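Local coordinates for protein BCAM1869 (Burkholderia cenocepacia, PDB 4O2H) that probably acts as a regulator of transcription linked to quorum sensing, adopts a novel fold and associates with copies of itself, at residues S38-S43 / A55-Y60. Residues are numbered along the deposited sequence; the frame is centred on the assembly and turned at random.
Sequences SGLDPS and ARLAGY
The ring of Y60 lies across the backbone of G39, and the pair illustrates how a glycine in a beta sheet can serve as the seat for a neighbouring aromatic side chain. Y60 CE2 comes within 3.4 Å of G39 CA, while G39 N and the carbonyl carbon of S38 sit over the same face of the ring, nearer its rim than its middle. With CG placed between the backbone N and the carbonyl carbon (chi1 80°), the ring folds over the opposing strand and lies directly against the bare CA of G39. Beneath this lid the two residues form an antiparallel hydrogen-bonded pair: G39 N donates to Y60 O at 3.1 Å, and Y60 N returns a more bent bond, 144° at the hydrogen, to G39 O. That oxygen also receives a close CA-H...O contact from G59 CA at 3.1 Å, and here the strands draw together, with L40 CA 4.1 Å from G59 CA. An almost linear bond of 2.8 Å from D41 N to A58 O closes the ladder just as D41 caps helix 42-50, weakly, through its carboxylate.

The partly exposed side is looser. L40 and L57 meet only by their methyl ends, CD1 to CD2 at 4.1 Å, and both also rest on W80 of strand 74-83.

The contact thus pairs strand 34-40, an edge strand of the antiparallel sheet within this chain, with its neighbour, strand 55-65; helix 42-50 lies in the connection between them, and its L44, L45 and L48 pack on A58. Helix 128-138 lies against S38 and L40, and R97 of the second subunit packs on Y60.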
loop_
_atom_site.group_PDB
_atom_site.type_symbol
_atom_site.label_atom_id
_atom_site.label_comp_id
_atom_site.label_asym_id
_atom_site.label_seq_id
_atom_site.Cartn_x
_atom_site.Cartn_y
_atom_site.Cartn_z
ATOM N N SER A 38 4.836 5.481 -1.667
ATOM C CA SER A 38 4.566 6.071 -0.367
ATOM C C SER A 38 3.482 7.114 -0.568
ATOM O O SER A 38 3.385 7.701 -1.639
ATOM C CB SER A 38 5.833 6.689 0.217
ATOM O OG SER A 38 6.853 5.740 0.490
ATOM N N GLY A 39 2.651 7.304 0.434
ATOM C CA GLY A 39 1.602 8.304 0.395
ATOM C C GLY A 39 1.123 8.647 1.776
ATOM O O GLY A 39 1.445 7.959 2.747
ATOM N N LEU A 40 0.391 9.745 1.868
ATOM C CA LEU A 40 -0.162 10.218 3.124
ATOM C C LEU A 40 -1.520 9.575 3.374
ATOM O O LEU A 40 -2.250 9.305 2.419
ATOM C CB LEU A 40 -0.291 11.762 3.099
ATOM C CG LEU A 40 1.039 12.527 2.893
ATOM C CD1 LEU A 40 0.817 14.036 2.988
ATOM C CD2 LEU A 40 2.163 12.040 3.864
ATOM N N ASP A 41 -1.821 9.260 4.652
ATOM C CA ASP A 41 -3.138 8.741 5.073
ATOM C C ASP A 41 -3.701 9.702 6.165
ATOM O O ASP A 41 -3.389 9.506 7.340
ATOM C CB ASP A 41 -3.064 7.259 5.561
ATOM C CG ASP A 41 -4.412 6.649 5.945
ATOM O OD1 ASP A 41 -5.433 7.349 5.849
ATOM O OD2 ASP A 41 -4.455 5.437 6.237
ATOM N N PRO A 42 -4.525 10.728 5.808
ATOM C CA PRO A 42 -5.034 11.681 6.840
ATOM C C PRO A 42 -5.945 11.021 7.889
ATOM O O PRO A 42 -6.042 11.502 9.020
ATOM C CB PRO A 42 -5.799 12.730 6.017
ATOM C CG PRO A 42 -6.146 12.041 4.740
ATOM C CD PRO A 42 -5.003 11.102 4.462
ATOM N N SER A 43 -6.590 9.923 7.522
ATOM C CA SER A 43 -7.433 9.153 8.428
ATOM C C SER A 43 -6.565 8.444 9.494
ATOM O O SER A 43 -6.925 8.465 10.658
ATOM C CB SER A 43 -8.266 8.149 7.647
ATOM O OG SER A 43 -8.919 7.260 8.538
ATOM N N ALA A 55 2.044 13.164 16.007
ATOM C CA ALA A 55 2.541 12.946 14.650
ATOM C C ALA A 55 2.234 14.132 13.743
ATOM O O ALA A 55 1.132 14.675 13.760
ATOM C CB ALA A 55 1.955 11.669 14.064
ATOM N N ARG A 56 3.233 14.525 12.955
ATOM C CA ARG A 56 3.115 15.589 11.957
ATOM C C ARG A 56 2.421 15.057 10.704
ATOM O O ARG A 56 1.575 15.730 10.132
ATOM C CB ARG A 56 4.516 16.078 11.583
ATOM C CG ARG A 56 4.942 17.330 12.304
ATOM C CD ARG A 56 6.428 17.547 12.083
ATOM N NE ARG A 56 6.728 17.847 10.685
ATOM C CZ ARG A 56 7.935 17.728 10.155
ATOM N NH1 ARG A 56 8.958 17.325 10.900
ATOM N NH2 ARG A 56 8.132 17.997 8.869
ATOM N N LEU A 57 2.854 13.857 10.250
ATOM C CA LEU A 57 2.336 13.159 9.075
ATOM C C LEU A 57 2.224 11.672 9.368
ATOM O O LEU A 57 2.971 11.150 10.207
ATOM C CB LEU A 57 3.270 13.335 7.849
ATOM C CG LEU A 57 3.591 14.709 7.274
ATOM C CD1 LEU A 57 4.734 14.575 6.260
ATOM C CD2 LEU A 57 2.350 15.344 6.583
ATOM N N ALA A 58 1.358 10.978 8.618
ATOM C CA ALA A 58 1.227 9.547 8.681
ATOM C C ALA A 58 0.870 9.034 7.316
ATOM O O ALA A 58 0.187 9.723 6.548
ATOM C CB ALA A 58 0.173 9.147 9.696
ATOM N N GLY A 59 1.276 7.805 7.027
ATOM C CA GLY A 59 0.948 7.219 5.741
ATOM C C GLY A 59 1.416 5.804 5.598
ATOM O O GLY A 59 1.837 5.162 6.567
ATOM N N TYR A 60 1.385 5.357 4.352
ATOM C CA TYR A 60 1.759 4.043 3.892
ATOM C C TYR A 60 3.042 4.138 3.057
ATOM O O TYR A 60 3.421 5.207 2.565
ATOM C CB TYR A 60 0.595 3.422 3.067
ATOM C CG TYR A 60 0.525 3.927 1.637
ATOM C CD1 TYR A 60 1.283 3.335 0.626
ATOM C CD2 TYR A 60 -0.273 5.024 1.297
ATOM C CE1 TYR A 60 1.267 3.829 -0.678
ATOM C CE2 TYR A 60 -0.329 5.499 -0.018
ATOM C CZ TYR A 60 0.475 4.920 -0.991
ATOM O OH TYR A 60 0.476 5.389 -2.283
#